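Local coordinates for protein CalG4 (Micromonospora echinospora, PDB 3IA7) that belongs to the GT-B structural clan and folds into two domains, each built around a parallel beta sheet flanked by helices, at residues G133-E138 with S196-A201. Sequence-based numbering, arbitrary orientation.
Sequences GFAANE and SFQPFA
Q198 holds the backbone of A135 through both ends of its side-chain amide. The A135 N-H donates to Q198 OE1, with A135 N 2.8 Å from OE1. The hydrogen bond is bent, 139° at the hydrogen. Q198 NE2 donates to A135 O at 3.0 Å, tilted out of that carbonyl plane. NE2 also donates a hydrogen bond to P199 O, 3.1 Å away, and lies in that carbonyl plane on a lone pair of the oxygen. Three bonds thus fix the rotation of this buried amide. The Q198 chain leaves anti to its backbone N (chi1 170°) and then bends at chi2, which brings the amide up to A135. Q198 also starts a type II turn that ends at A201. In this GT-B fold, the contact joins loops that follow two neighbouring parallel strands, 127-131 and 189-191. R336, on helix 331-339, hydrogen-bonds F197 O through NE and touches F134 and P199. The apolar part centres on F134. P199 CD sits over one face of its ring, 3.6 Å from the centroid, in a CH-pi contact. The F197 ring meets F134 obliquely, planes at 52°, with F134 CE1 3.7 Å from F197 CD2.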
ATOM      1  N   GLY A 133      18.485   0.625   2.292  1.00 16.50           N
ATOM      2  CA  GLY A 133      19.342   1.394   3.279  1.00 16.94           C
ATOM      3  C   GLY A 133      20.195   2.387   2.495  1.00 17.84           C
ATOM      4  O   GLY A 133      19.969   2.556   1.298  1.00 18.77           O
ATOM      5  N   PHE A 134      21.176   3.026   3.141  1.00 15.96           N
ATOM      6  CA  PHE A 134      22.010   4.015   2.479  1.00 15.71           C
ATOM      7  C   PHE A 134      22.825   3.362   1.383  1.00 15.52           C
ATOM      8  O   PHE A 134      23.352   2.245   1.544  1.00 13.36           O
ATOM      9  CB  PHE A 134      22.949   4.696   3.496  1.00 15.74           C
ATOM     10  CG  PHE A 134      22.219   5.395   4.606  1.00 18.21           C
ATOM     11  CD1 PHE A 134      21.070   6.148   4.318  1.00 18.88           C
ATOM     12  CD2 PHE A 134      22.649   5.307   5.917  1.00 20.95           C
ATOM     13  CE1 PHE A 134      20.356   6.815   5.325  1.00 19.51           C
ATOM     14  CE2 PHE A 134      21.942   6.000   6.953  1.00 25.50           C
ATOM     15  CZ  PHE A 134      20.788   6.745   6.638  1.00 20.60           C
ATOM     16  N   ALA A 135      22.887   4.062   0.256  1.00 13.78           N
ATOM     17  CA  ALA A 135      23.856   3.756  -0.788  1.00 15.06           C
ATOM     18  C   ALA A 135      25.349   3.943  -0.361  1.00 15.29           C
ATOM     19  O   ALA A 135      25.644   4.729   0.555  1.00 15.97           O
ATOM     20  CB  ALA A 135      23.530   4.603  -2.009  1.00 15.77           C
ATOM     21  N   ALA A 136      26.247   3.239  -1.041  1.00 15.01           N
ATOM     22  CA  ALA A 136      27.676   3.294  -0.744  1.00 15.68           C
ATOM     23  C   ALA A 136      28.402   3.685  -2.001  1.00 15.21           C
ATOM     24  O   ALA A 136      28.050   3.278  -3.122  1.00 16.30           O
ATOM     25  CB  ALA A 136      28.208   1.946  -0.201  1.00 18.22           C
ATOM     26  N   ASN A 137      29.408   4.519  -1.812  1.00 15.54           N
ATOM     27  CA  ASN A 137      30.363   4.802  -2.880  1.00 16.10           C
ATOM     28  C   ASN A 137      31.710   5.118  -2.238  1.00 16.62           C
ATOM     29  O   ASN A 137      31.906   4.914  -1.034  1.00 17.02           O
ATOM     30  CB  ASN A 137      29.852   5.942  -3.801  1.00 14.49           C
ATOM     31  CG  ASN A 137      29.768   7.316  -3.087  1.00 15.75           C
ATOM     32  OD1 ASN A 137      30.195   7.460  -1.945  1.00 16.20           O
ATOM     33  ND2 ASN A 137      29.212   8.328  -3.788  1.00 10.57           N
ATOM     34  N   GLU A 138      32.625   5.710  -2.992  1.00 17.96           N
ATOM     35  CA  GLU A 138      33.960   5.971  -2.415  1.00 18.55           C
ATOM     36  C   GLU A 138      33.953   6.992  -1.270  1.00 18.51           C
ATOM     37  O   GLU A 138      34.927   7.093  -0.516  1.00 19.00           O
ATOM     38  CB  GLU A 138      34.949   6.353  -3.511  1.00 19.37           C
ATOM     39  CG  GLU A 138      34.721   7.748  -4.058  1.00 22.75           C
ATOM     40  CD  GLU A 138      33.725   7.819  -5.235  1.00 28.87           C
ATOM     41  OE1 GLU A 138      32.840   6.920  -5.404  1.00 28.52           O
ATOM     42  OE2 GLU A 138      33.853   8.829  -5.997  1.00 33.04           O
ATOM     43  N   SER A 196      17.528  13.250  -0.128  1.00 13.17           N
ATOM     44  CA  SER A 196      18.005  14.111   0.935  1.00 14.49           C
ATOM     45  C   SER A 196      18.348  13.321   2.202  1.00 14.68           C
ATOM     46  O   SER A 196      18.951  13.881   3.131  1.00 14.54           O
ATOM     47  CB  SER A 196      16.983  15.207   1.281  1.00 15.54           C
ATOM     48  OG  SER A 196      15.751  14.619   1.635  1.00 15.23           O
ATOM     49  N   PHE A 197      17.806  12.110   2.318  1.00 13.82           N
ATOM     50  CA  PHE A 197      18.031  11.304   3.523  1.00 13.04           C
ATOM     51  C   PHE A 197      19.396  10.591   3.391  1.00 14.53           C
ATOM     52  O   PHE A 197      19.964  10.126   4.389  1.00 15.30           O
ATOM     53  CB  PHE A 197      16.922  10.252   3.695  1.00 13.67           C
ATOM     54  CG  PHE A 197      16.881   9.625   5.076  1.00 12.72           C
ATOM     55  CD1 PHE A 197      16.684  10.428   6.200  1.00 14.29           C
ATOM     56  CD2 PHE A 197      16.993   8.251   5.233  1.00 18.97           C
ATOM     57  CE1 PHE A 197      16.629   9.863   7.522  1.00 16.03           C
ATOM     58  CE2 PHE A 197      16.908   7.659   6.554  1.00 18.93           C
ATOM     59  CZ  PHE A 197      16.720   8.504   7.685  1.00 15.53           C
ATOM     60  N   GLN A 198      19.942  10.531   2.175  1.00 13.26           N
ATOM     61  CA  GLN A 198      21.236   9.886   1.943  1.00 12.24           C
ATOM     62  C   GLN A 198      22.474  10.721   2.409  1.00 13.37           C
ATOM     63  O   GLN A 198      22.721  11.860   1.904  1.00 12.40           O
ATOM     64  CB  GLN A 198      21.379   9.587   0.436  1.00 12.43           C
ATOM     65  CG  GLN A 198      22.762   9.127   0.023  1.00 11.79           C
ATOM     66  CD  GLN A 198      23.054   7.677   0.453  1.00 11.70           C
ATOM     67  OE1 GLN A 198      22.176   6.810   0.365  1.00 11.81           O
ATOM     68  NE2 GLN A 198      24.314   7.392   0.861  1.00 11.71           N
ATOM     69  N   PRO A 199      23.322  10.138   3.294  1.00 13.02           N
ATOM     70  CA  PRO A 199      24.612  10.817   3.631  1.00 14.50           C
ATOM     71  C   PRO A 199      25.476  11.033   2.371  1.00 14.41           C
ATOM     72  O   PRO A 199      25.526  10.120   1.524  1.00 14.39           O
ATOM     73  CB  PRO A 199      25.311   9.818   4.600  1.00 14.92           C
ATOM     74  CG  PRO A 199      24.189   8.945   5.164  1.00 15.04           C
ATOM     75  CD  PRO A 199      23.152   8.852   4.013  1.00 14.40           C
ATOM     76  N   PHE A 200      26.119  12.207   2.226  1.00 13.97           N
ATOM     77  CA  PHE A 200      26.955  12.525   1.020  1.00 16.09           C
ATOM     78  C   PHE A 200      26.206  12.380  -0.334  1.00 15.05           C
ATOM     79  O   PHE A 200      26.831  12.031  -1.348  1.00 12.70           O
ATOM     80  CB  PHE A 200      28.233  11.639   0.989  1.00 16.41           C
ATOM     81  CG  PHE A 200      29.116  11.821   2.189  1.00 20.38           C
ATOM     82  CD1 PHE A 200      30.167  12.750   2.174  1.00 22.60           C
ATOM     83  CD2 PHE A 200      28.887  11.095   3.353  1.00 22.81           C
ATOM     84  CE1 PHE A 200      30.983  12.936   3.306  1.00 25.40           C
ATOM     85  CE2 PHE A 200      29.698  11.284   4.496  1.00 22.68           C
ATOM     86  CZ  PHE A 200      30.738  12.193   4.474  1.00 22.00           C
ATOM     87  N   ALA A 201      24.898  12.663  -0.322  1.00 12.67           N
ATOM     88  CA  ALA A 201      24.017  12.538  -1.453  1.00 14.19           C
ATOM     89  C   ALA A 201      24.598  13.187  -2.739  1.00 14.34           C
ATOM     90  O   ALA A 201      24.504  12.604  -3.804  1.00 13.07           O
ATOM     91  CB  ALA A 201      22.587  13.155  -1.104  1.00 14.78           C
TER